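PDB 1R6V: fervidolysin from Fervidobacterium pennivorans, which degrades keratin into peptides as a subtilisin-like serine protease, enabling the bacterium to grow on native feathers. Local coordinates for residues A251-A256 against M264-G269; A392-K397 against K408-T413; D416-G419 against D425-Y428; M470-D473 against C477-A480. The protein carries 1 engineered substitution. All coordinates share one frame; numbering follows the deposited sequence.

Interaction 1: A251-A256 against M264-G269; sequences AGIIWA and MNHSWG
M264 reaches from its strand to the helix with its methyl CE, which sits 3.8 Å from I253 CG2 and 3.8 Å from A256 CB. I253 and A256 lie three residues apart, so the methyl meets two successive turns on one side of the helix. CE also lies 3.5 Å from I253 O, a carbonyl that accepts a hydrogen bond from T257 OG1. The reach follows from the torsions: CG of M264 stands opposite its carbonyl carbon (chi1 -54°), and the chain runs extended to CE. While I253 CG2 serves M264, the longer branch carries CD1 to 4.1 Å from H266 CE1, approaching the imidazole obliquely. At the ring's edge, in its plane, W268 NE1 donates to H266 ND1 at 3.0 Å, with an N-H...acceptor angle of 154°; this bond satisfies ND1 and limits rotation of the imidazole. A leucine in place of H266 would probably leave the buried indole N-H of W268 without its acceptor and the indole freer to turn. The H266 side chain lies about 7 Å from that of D162, inferred to belong to the charge relay. The short axes of 251-256 and 264-266 run nearly antiparallel, at 158°, and 11.4 Å apart, as expected of a helix lying on the largely parallel sheet of the subtilisin-like alpha/beta core. Helix 246-258 leads into strand 263-269, which pairs with strands 157-162 and 290-294. M291 of the latter strand touches I253, M264 and H266, and F281 of helix 275-286 meets both I253 and the H266 ring.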
loop_
_atom_site.group_PDB
_atom_site.type_symbol
_atom_site.label_atom_id
_atom_site.label_comp_id
_atom_site.label_asym_id
_atom_site.label_seq_id
_atom_site.Cartn_x
_atom_site.Cartn_y
_atom_site.Cartn_z
ATOM N N ALA A 251 -5.149 8.891 -8.727
ATOM C CA ALA A 251 -5.298 10.003 -9.673
ATOM C C ALA A 251 -5.100 11.335 -8.955
ATOM O O ALA A 251 -4.461 12.233 -9.487
ATOM C CB ALA A 251 -6.683 9.981 -10.312
ATOM N N GLY A 252 -5.674 11.467 -7.757
ATOM C CA GLY A 252 -5.522 12.705 -6.999
ATOM C C GLY A 252 -4.088 12.955 -6.545
ATOM O O GLY A 252 -3.619 14.099 -6.538
ATOM N N ILE A 253 -3.389 11.889 -6.161
ATOM C CA ILE A 253 -1.997 12.007 -5.713
ATOM C C ILE A 253 -1.118 12.380 -6.894
ATOM O O ILE A 253 -0.229 13.227 -6.785
ATOM C CB ILE A 253 -1.499 10.686 -5.090
ATOM C CG1 ILE A 253 -2.108 10.537 -3.688
ATOM C CG2 ILE A 253 0.043 10.649 -5.014
ATOM C CD1 ILE A 253 -1.888 9.149 -3.076
ATOM N N ILE A 254 -1.390 11.759 -8.033
ATOM C CA ILE A 254 -0.620 12.078 -9.239
ATOM C C ILE A 254 -0.879 13.539 -9.651
ATOM O O ILE A 254 0.043 14.283 -10.005
ATOM C CB ILE A 254 -0.995 11.133 -10.412
ATOM C CG1 ILE A 254 -0.204 9.816 -10.341
ATOM C CG2 ILE A 254 -0.592 11.796 -11.744
ATOM C CD1 ILE A 254 -0.253 9.055 -9.027
ATOM N N TRP A 255 -2.142 13.952 -9.616
ATOM C CA TRP A 255 -2.506 15.317 -9.969
ATOM C C TRP A 255 -1.775 16.304 -9.051
ATOM O O TRP A 255 -1.180 17.282 -9.509
ATOM C CB TRP A 255 -4.015 15.509 -9.801
ATOM C CG TRP A 255 -4.566 16.760 -10.403
ATOM C CD1 TRP A 255 -5.101 16.909 -11.661
ATOM C CD2 TRP A 255 -4.679 18.041 -9.765
ATOM N NE1 TRP A 255 -5.542 18.206 -11.834
ATOM C CE2 TRP A 255 -5.294 18.919 -10.689
ATOM C CE3 TRP A 255 -4.316 18.534 -8.500
ATOM C CZ2 TRP A 255 -5.555 20.266 -10.383
ATOM C CZ3 TRP A 255 -4.577 19.880 -8.197
ATOM C CH2 TRP A 255 -5.189 20.722 -9.135
ATOM N N ALA A 256 -1.817 16.043 -7.748
ATOM C CA ALA A 256 -1.170 16.937 -6.785
ATOM C C ALA A 256 0.333 17.041 -7.024
ATOM O O ALA A 256 0.924 18.125 -6.922
ATOM C CB ALA A 256 -1.433 16.450 -5.359
ATOM N N MET A 264 2.263 16.165 1.373
ATOM C CA MET A 264 0.833 15.808 1.441
ATOM C C MET A 264 0.508 15.287 2.825
ATOM O O MET A 264 1.329 14.618 3.441
ATOM C CB MET A 264 0.487 14.691 0.446
ATOM C CG MET A 264 0.894 14.999 -1.002
ATOM S SD MET A 264 -0.066 13.998 -2.232
ATOM C CE MET A 264 1.073 14.099 -3.669
ATOM N N ASN A 265 -0.707 15.573 3.286
ATOM C CA ASN A 265 -1.161 15.125 4.600
ATOM C C ASN A 265 -2.237 14.054 4.378
ATOM O O ASN A 265 -3.189 14.289 3.642
ATOM C CB ASN A 265 -1.736 16.309 5.385
ATOM C CG ASN A 265 -2.194 15.902 6.780
ATOM O OD1 ASN A 265 -3.350 15.493 6.983
ATOM N ND2 ASN A 265 -1.280 15.980 7.737
ATOM N N HIS A 266 -2.051 12.881 4.980
ATOM C CA HIS A 266 -2.993 11.754 4.854
ATOM C C HIS A 266 -3.418 11.201 6.211
ATOM O O HIS A 266 -2.559 10.875 7.033
ATOM C CB HIS A 266 -2.346 10.562 4.142
ATOM C CG HIS A 266 -1.838 10.862 2.768
ATOM N ND1 HIS A 266 -2.614 10.708 1.634
ATOM C CD2 HIS A 266 -0.629 11.302 2.349
ATOM C CE1 HIS A 266 -1.896 11.049 0.574
ATOM N NE2 HIS A 266 -0.689 11.412 0.982
ATOM N N SER A 267 -4.717 11.067 6.445
ATOM C CA SER A 267 -5.166 10.454 7.695
ATOM C C SER A 267 -6.316 9.521 7.359
ATOM O O SER A 267 -7.468 9.743 7.750
ATOM C CB SER A 267 -5.599 11.509 8.707
ATOM O OG SER A 267 -4.449 12.205 9.182
ATOM N N TRP A 268 -5.982 8.483 6.604
ATOM C CA TRP A 268 -6.931 7.467 6.169
ATOM C C TRP A 268 -6.182 6.166 5.947
ATOM O O TRP A 268 -4.949 6.136 5.915
ATOM C CB TRP A 268 -7.600 7.899 4.863
ATOM C CG TRP A 268 -6.599 8.182 3.733
ATOM C CD1 TRP A 268 -5.886 9.337 3.530
ATOM C CD2 TRP A 268 -6.197 7.277 2.694
ATOM N NE1 TRP A 268 -5.064 9.201 2.419
ATOM C CE2 TRP A 268 -5.236 7.949 1.897
ATOM C CE3 TRP A 268 -6.553 5.960 2.358
ATOM C CZ2 TRP A 268 -4.631 7.349 0.790
ATOM C CZ3 TRP A 268 -5.952 5.368 1.258
ATOM C CH2 TRP A 268 -4.999 6.064 0.486
ATOM N N GLY A 269 -6.922 5.076 5.793
ATOM C CA GLY A 269 -6.258 3.821 5.541
ATOM C C GLY A 269 -7.150 2.609 5.541
ATOM O O GLY A 269 -8.354 2.706 5.775
#

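Interaction 2: A392-K397 against K408-T413; sequences AVLLQK and KLLENT
The helical segments 392-397 and 408-413 come nearest at L394 and L409, whose CA atoms are 9.3 Å apart, a separation that only side chains bridge. They belong to two consecutive helices of the subtilase catalytic domain, 380-397 and 403-413, packed through leucines; the first of them carries S381, inferred to be the charge-relay serine, near its start. L394 points at the second helix and does all the touching from its side. Its CD1 lies 3.7 Å from L410 CD2, and both its methyls approach L409 CD2, the L394 CD2 to L409 CD2 distance being 4.1 Å. L409 extends its CG away from its own backbone N (chi1 178°), which brings CD2 up to L394. L410 leaves its helix at a slant, yet its CD2 still reaches L394; L410 also packs on V387 and V390 of the first helix. I406 and A436 also touch L394, so the patch is buried and wholly apolar. Off this patch, K408 NZ forms a salt bridge with E411 OE1 within the same helix at 2.9 Å, and R407 pairs with E411 OE2. T413 OG1 donates to L409 O, four residues back, at 2.8 Å, tilted 29° from the carbonyl plane.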
loop_
_atom_site.group_PDB
_atom_site.type_symbol
_atom_site.label_atom_id
_atom_site.label_comp_id
_atom_site.label_asym_id
_atom_site.label_seq_id
_atom_site.Cartn_x
_atom_site.Cartn_y
_atom_site.Cartn_z
ATOM N N ALA A 392 6.461 21.745 5.775
ATOM C CA ALA A 392 6.331 22.870 4.857
ATOM C C ALA A 392 7.302 23.999 5.203
ATOM O O ALA A 392 7.887 24.607 4.305
ATOM C CB ALA A 392 4.885 23.389 4.853
ATOM N N VAL A 393 7.459 24.286 6.493
ATOM C CA VAL A 393 8.392 25.336 6.929
ATOM C C VAL A 393 9.829 24.905 6.584
ATOM O O VAL A 393 10.624 25.690 6.051
ATOM C CB VAL A 393 8.229 25.625 8.469
ATOM C CG1 VAL A 393 9.260 26.673 8.942
ATOM C CG2 VAL A 393 6.817 26.181 8.730
ATOM N N LEU A 394 10.156 23.642 6.840
ATOM C CA LEU A 394 11.495 23.140 6.531
ATOM C C LEU A 394 11.820 23.186 5.046
ATOM O O LEU A 394 12.965 23.454 4.671
ATOM C CB LEU A 394 11.667 21.700 7.018
ATOM C CG LEU A 394 11.567 21.484 8.534
ATOM C CD1 LEU A 394 11.651 19.999 8.848
ATOM C CD2 LEU A 394 12.706 22.232 9.247
ATOM N N LEU A 395 10.829 22.921 4.201
ATOM C CA LEU A 395 11.080 22.917 2.761
ATOM C C LEU A 395 11.404 24.306 2.250
ATOM O O LEU A 395 12.007 24.447 1.187
ATOM C CB LEU A 395 9.895 22.304 2.011
ATOM C CG LEU A 395 9.822 20.780 2.213
ATOM C CD1 LEU A 395 8.540 20.250 1.613
ATOM C CD2 LEU A 395 11.051 20.106 1.576
ATOM N N GLN A 396 11.002 25.336 2.992
ATOM C CA GLN A 396 11.343 26.695 2.585
ATOM C C GLN A 396 12.826 26.909 2.861
ATOM O O GLN A 396 13.555 27.463 2.029
ATOM C CB GLN A 396 10.562 27.746 3.374
ATOM C CG GLN A 396 11.008 29.169 3.026
ATOM C CD GLN A 396 10.283 30.221 3.832
ATOM O OE1 GLN A 396 9.241 29.950 4.427
ATOM N NE2 GLN A 396 10.825 31.434 3.850
ATOM N N LYS A 397 13.280 26.472 4.027
ATOM C CA LYS A 397 14.676 26.658 4.393
ATOM C C LYS A 397 15.658 25.714 3.707
ATOM O O LYS A 397 16.808 26.083 3.468
ATOM C CB LYS A 397 14.858 26.550 5.907
ATOM C CG LYS A 397 16.308 26.782 6.341
ATOM C CD LYS A 397 16.452 26.963 7.842
ATOM C CE LYS A 397 17.907 27.268 8.214
ATOM N NZ LYS A 397 18.090 27.475 9.678
ATOM N N LYS A 408 14.573 12.310 8.445
ATOM C CA LYS A 408 15.647 12.160 9.426
ATOM C C LYS A 408 15.878 13.414 10.240
ATOM O O LYS A 408 16.273 13.329 11.400
ATOM C CB LYS A 408 16.962 11.737 8.755
ATOM C CG LYS A 408 16.936 10.338 8.139
ATOM C CD LYS A 408 16.444 9.238 9.111
ATOM C CE LYS A 408 17.160 9.260 10.448
ATOM N NZ LYS A 408 16.656 8.144 11.326
ATOM N N LEU A 409 15.658 14.580 9.647
ATOM C CA LEU A 409 15.853 15.826 10.379
ATOM C C LEU A 409 14.845 15.865 11.518
ATOM O O LEU A 409 15.177 16.215 12.653
ATOM C CB LEU A 409 15.651 17.032 9.461
ATOM C CG LEU A 409 15.793 18.416 10.120
ATOM C CD1 LEU A 409 17.115 18.534 10.925
ATOM C CD2 LEU A 409 15.741 19.471 9.037
ATOM N N LEU A 410 13.603 15.499 11.215
ATOM C CA LEU A 410 12.579 15.483 12.254
ATOM C C LEU A 410 12.909 14.514 13.383
ATOM O O LEU A 410 12.735 14.839 14.559
ATOM C CB LEU A 410 11.222 15.081 11.671
ATOM C CG LEU A 410 10.611 16.033 10.652
ATOM C CD1 LEU A 410 9.284 15.459 10.219
ATOM C CD2 LEU A 410 10.456 17.403 11.215
ATOM N N GLU A 411 13.361 13.313 13.028
ATOM C CA GLU A 411 13.673 12.299 14.021
ATOM C C GLU A 411 14.910 12.667 14.834
ATOM O O GLU A 411 14.943 12.441 16.043
ATOM C CB GLU A 411 13.852 10.945 13.339
ATOM C CG GLU A 411 12.536 10.413 12.734
ATOM C CD GLU A 411 12.717 9.176 11.878
ATOM O OE1 GLU A 411 13.861 8.684 11.744
ATOM O OE2 GLU A 411 11.697 8.697 11.328
ATOM N N ASN A 412 15.903 13.258 14.176
ATOM C CA ASN A 412 17.127 13.654 14.865
ATOM C C ASN A 412 16.936 14.817 15.831
ATOM O O ASN A 412 17.736 14.978 16.761
ATOM C CB ASN A 412 18.220 14.032 13.857
ATOM C CG ASN A 412 18.728 12.841 13.068
ATOM O OD1 ASN A 412 18.502 11.691 13.441
ATOM N ND2 ASN A 412 19.434 13.116 11.975
ATOM N N THR A 413 15.886 15.612 15.639
ATOM C CA THR A 413 15.658 16.771 16.499
ATOM C C THR A 413 14.447 16.680 17.413
ATOM O O THR A 413 14.137 17.636 18.141
ATOM C CB THR A 413 15.548 18.080 15.665
ATOM O OG1 THR A 413 14.497 17.957 14.690
ATOM C CG2 THR A 413 16.857 18.369 14.950
#

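Interaction 3: D416-G419 against D425-Y428; sequences DFNG and DTGY
D416 OD2 accepts the backbone N of G419 at 2.9 Å, an Asx motif that folds the chain back on itself just where D416 CA comes 4.1 Å from Y428 O. The donor stands well above the carboxylate plane, 56° out of it, and the N-H...acceptor angle is a bent 136°. OD1 of the same carboxylate receives a weak bond from G421 N. With the turn set in this way, F417 and T426 approach from opposite directions. CZ of the phenylalanine lies 3.5 Å from T426 CG2, and CE2 lies 3.7 Å from T426 OG1, so both branches of the threonine meet the same end of the ring. F417 gets there by holding CG in the crowded position between its backbone N and carbonyl carbon (chi1 59°). N418 adds a lesser contact, ND2 standing 4.0 Å from T426 CG2; the polar partner of ND2 is D423 OD2. An alanine at F417 would probably open a gap beside the T426 methyl and L319 of strand 314-322, since the ring covers both. D423 also works on the other segment, OD1 accepting from T426 N, and Y428 is joined to S339 by backbone hydrogen bonding. No hydrogen bond crosses directly between 416-419 and 425-428. The chemistry therefore implies a division of labour in this loop of the catalytic domain: the D416 carboxylate holds its turn through backbone N-H groups, D423 bridges the segments through N418 ND2 and T426 N, and the direct meeting is van der Waals contact made chiefly by F417 and T426.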
loop_
_atom_site.group_PDB
_atom_site.type_symbol
_atom_site.label_atom_id
_atom_site.label_comp_id
_atom_site.label_asym_id
_atom_site.label_seq_id
_atom_site.Cartn_x
_atom_site.Cartn_y
_atom_site.Cartn_z
ATOM N N ASP A 416 12.892 13.874 23.135
ATOM C CA ASP A 416 12.707 12.556 23.711
ATOM C C ASP A 416 12.127 12.744 25.110
ATOM O O ASP A 416 12.859 12.723 26.097
ATOM C CB ASP A 416 14.068 11.856 23.778
ATOM C CG ASP A 416 14.003 10.521 24.465
ATOM O OD1 ASP A 416 15.072 10.019 24.863
ATOM O OD2 ASP A 416 12.890 9.975 24.609
ATOM N N PHE A 417 10.814 12.929 25.195
ATOM C CA PHE A 417 10.172 13.151 26.477
ATOM C C PHE A 417 10.166 11.930 27.392
ATOM O O PHE A 417 10.160 12.075 28.617
ATOM C CB PHE A 417 8.749 13.692 26.264
ATOM C CG PHE A 417 7.860 12.792 25.453
ATOM C CD1 PHE A 417 7.140 11.773 26.059
ATOM C CD2 PHE A 417 7.738 12.972 24.073
ATOM C CE1 PHE A 417 6.310 10.941 25.310
ATOM C CE2 PHE A 417 6.915 12.150 23.316
ATOM C CZ PHE A 417 6.198 11.133 23.928
ATOM N N ASN A 418 10.183 10.734 26.809
ATOM C CA ASN A 418 10.203 9.510 27.604
ATOM C C ASN A 418 11.594 9.185 28.147
ATOM O O ASN A 418 11.722 8.499 29.163
ATOM C CB ASN A 418 9.697 8.321 26.791
ATOM C CG ASN A 418 8.192 8.272 26.721
ATOM O OD1 ASN A 418 7.504 8.635 27.682
ATOM N ND2 ASN A 418 7.666 7.810 25.595
ATOM N N GLY A 419 12.628 9.663 27.464
ATOM C CA GLY A 419 13.989 9.417 27.912
ATOM C C GLY A 419 14.616 8.150 27.366
ATOM O O GLY A 419 15.812 7.913 27.561
ATOM N N ASP A 425 5.576 3.669 20.404
ATOM C CA ASP A 425 4.418 4.523 20.627
ATOM C C ASP A 425 4.530 5.892 19.959
ATOM O O ASP A 425 3.612 6.338 19.261
ATOM C CB ASP A 425 4.192 4.707 22.131
ATOM C CG ASP A 425 3.655 3.458 22.792
ATOM O OD1 ASP A 425 3.542 3.436 24.037
ATOM O OD2 ASP A 425 3.335 2.497 22.064
ATOM N N THR A 426 5.667 6.544 20.162
ATOM C CA THR A 426 5.872 7.883 19.626
ATOM C C THR A 426 7.124 8.032 18.782
ATOM O O THR A 426 7.560 9.153 18.505
ATOM C CB THR A 426 5.940 8.897 20.772
ATOM O OG1 THR A 426 6.157 10.220 20.250
ATOM C CG2 THR A 426 7.076 8.531 21.713
ATOM N N GLY A 427 7.698 6.916 18.361
ATOM C CA GLY A 427 8.906 7.005 17.557
ATOM C C GLY A 427 10.005 7.707 18.332
ATOM O O GLY A 427 10.234 7.399 19.503
ATOM N N TYR A 428 10.676 8.669 17.704
ATOM C CA TYR A 428 11.771 9.371 18.365
ATOM C C TYR A 428 11.363 10.509 19.300
ATOM O O TYR A 428 12.222 11.166 19.885
ATOM C CB TYR A 428 12.774 9.868 17.316
ATOM C CG TYR A 428 13.361 8.726 16.511
ATOM C CD1 TYR A 428 12.728 8.266 15.364
ATOM C CD2 TYR A 428 14.519 8.066 16.932
ATOM C CE1 TYR A 428 13.229 7.177 14.649
ATOM C CE2 TYR A 428 15.024 6.971 16.224
ATOM C CZ TYR A 428 14.372 6.532 15.083
ATOM O OH TYR A 428 14.847 5.446 14.382
#

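Interaction 4: M470-D473 against C477-A480; sequences MMRD and CYYA
M470 and Y478 form a hydrogen-bonded antiparallel pair in which each residue both gives and receives. M470 N donates to Y478 O at 2.9 Å and almost straight, 173° at the hydrogen; Y478 N returns a 3.0 Å bond to M470 O, lying in the carbonyl plane on a lone pair. Two backbone donors and two acceptors are thus satisfied. C477 packs beside this pair, its CB 3.3 Å from M470 O and its SG 3.8 Å from M471 CA. The N-H of C477 turns to another domain, bonding to D336 OD2 of the catalytic part of the chain. From the loop beyond M471, the extended side chain of R472 reaches the tyrosine ring. NH2 lies 4.0 Å from Y478 CE1; the guanidinium and ring planes differ by 33° and the approach is oblique. The arginine's donors are used elsewhere: NE bonds to S476 O, and NH2 makes a salt bridge with D494 OD2. D494 N in turn donates to Y478 OH, so one residue satisfies the ends of both side chains. M470, its chain bent at the sulfur (chi3 63°), packs on F490 and I493. The arrangement is the turn end of a beta hairpin, strands 466-471 and 478-481, with the second strand at the edge of an antiparallel sheet in the first, Ig-like beta-sandwich domain.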
loop_
_atom_site.group_PDB
_atom_site.type_symbol
_atom_site.label_atom_id
_atom_site.label_comp_id
_atom_site.label_asym_id
_atom_site.label_seq_id
_atom_site.Cartn_x
_atom_site.Cartn_y
_atom_site.Cartn_z
ATOM N N MET A 470 12.093 -6.058 6.664
ATOM C CA MET A 470 13.387 -5.540 7.132
ATOM C C MET A 470 13.189 -5.257 8.610
ATOM O O MET A 470 12.507 -4.312 8.979
ATOM C CB MET A 470 13.768 -4.261 6.372
ATOM C CG MET A 470 13.790 -4.434 4.848
ATOM S SD MET A 470 14.205 -2.925 3.898
ATOM C CE MET A 470 15.991 -2.616 4.515
ATOM N N MET A 471 13.790 -6.092 9.450
ATOM C CA MET A 471 13.620 -5.978 10.886
ATOM C C MET A 471 14.901 -5.599 11.614
ATOM O O MET A 471 16.004 -5.815 11.111
ATOM C CB MET A 471 13.108 -7.318 11.427
ATOM C CG MET A 471 12.017 -7.957 10.562
ATOM S SD MET A 471 11.368 -9.561 11.217
ATOM C CE MET A 471 10.063 -8.911 12.230
ATOM N N ARG A 472 14.733 -5.032 12.795
ATOM C CA ARG A 472 15.863 -4.643 13.636
ATOM C C ARG A 472 15.348 -4.420 15.048
ATOM O O ARG A 472 14.162 -4.177 15.247
ATOM C CB ARG A 472 16.531 -3.383 13.092
ATOM C CG ARG A 472 15.563 -2.304 12.669
ATOM C CD ARG A 472 16.312 -1.100 12.144
ATOM N NE ARG A 472 15.407 -0.075 11.646
ATOM C CZ ARG A 472 15.794 1.138 11.279
ATOM N NH1 ARG A 472 17.076 1.476 11.361
ATOM N NH2 ARG A 472 14.902 2.004 10.824
ATOM N N ASP A 473 16.247 -4.516 16.024
ATOM C CA ASP A 473 15.903 -4.365 17.438
ATOM C C ASP A 473 15.273 -3.030 17.784
ATOM O O ASP A 473 14.363 -2.956 18.614
ATOM C CB ASP A 473 17.152 -4.558 18.301
ATOM C CG ASP A 473 17.666 -5.976 18.271
ATOM O OD1 ASP A 473 18.705 -6.236 18.910
ATOM O OD2 ASP A 473 17.031 -6.830 17.615
ATOM N N CYS A 477 10.796 -0.717 11.293
ATOM C CA CYS A 477 10.946 -1.892 10.456
ATOM C C CYS A 477 10.220 -1.522 9.170
ATOM O O CYS A 477 9.413 -0.592 9.163
ATOM C CB CYS A 477 10.294 -3.106 11.108
ATOM S SG CYS A 477 11.176 -3.621 12.631
ATOM N N TYR A 478 10.505 -2.239 8.093
ATOM C CA TYR A 478 9.859 -1.944 6.821
ATOM C C TYR A 478 9.318 -3.218 6.209
ATOM O O TYR A 478 9.790 -4.312 6.511
ATOM C CB TYR A 478 10.849 -1.286 5.855
ATOM C CG TYR A 478 11.414 0.030 6.367
ATOM C CD1 TYR A 478 12.738 0.115 6.804
ATOM C CD2 TYR A 478 10.628 1.183 6.404
ATOM C CE1 TYR A 478 13.271 1.327 7.266
ATOM C CE2 TYR A 478 11.147 2.401 6.859
ATOM C CZ TYR A 478 12.472 2.460 7.283
ATOM O OH TYR A 478 12.998 3.657 7.697
ATOM N N TYR A 479 8.324 -3.078 5.340
ATOM C CA TYR A 479 7.729 -4.242 4.705
ATOM C C TYR A 479 7.255 -3.894 3.304
ATOM O O TYR A 479 6.783 -2.788 3.065
ATOM C CB TYR A 479 6.544 -4.730 5.549
ATOM C CG TYR A 479 5.707 -5.827 4.912
ATOM C CD1 TYR A 479 4.673 -5.519 4.020
ATOM C CD2 TYR A 479 5.944 -7.166 5.203
ATOM C CE1 TYR A 479 3.897 -6.527 3.435
ATOM C CE2 TYR A 479 5.172 -8.183 4.624
ATOM C CZ TYR A 479 4.155 -7.855 3.743
ATOM O OH TYR A 479 3.408 -8.864 3.169
ATOM N N ALA A 480 7.397 -4.836 2.381
ATOM C CA ALA A 480 6.934 -4.651 1.008
ATOM C C ALA A 480 6.835 -6.009 0.334
ATOM O O ALA A 480 7.483 -6.970 0.735
ATOM C CB ALA A 480 7.886 -3.759 0.224
#

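Overall arrangement
From the N terminus the four contacts close short loops in series, none enclosing or crossing another. Interaction 1 joins a helix to the next strand in the catalytic core across a seven-residue link. Interaction 2 brings together two successive helices after ten residues, and interaction 3 closes the loop that follows them over five. Interaction 4, in a beta-sandwich domain, spans three. Interactions 2 and 3 touch, E411 OE1 packing 3.3 Å from Y428 CE1, whereas the nearest atoms of interactions 3 and 4 remain about 5 Å apart. D494 relates interactions 2 and 4 across the domain boundary: it pairs with R472 and, weakly and at long range, with K408.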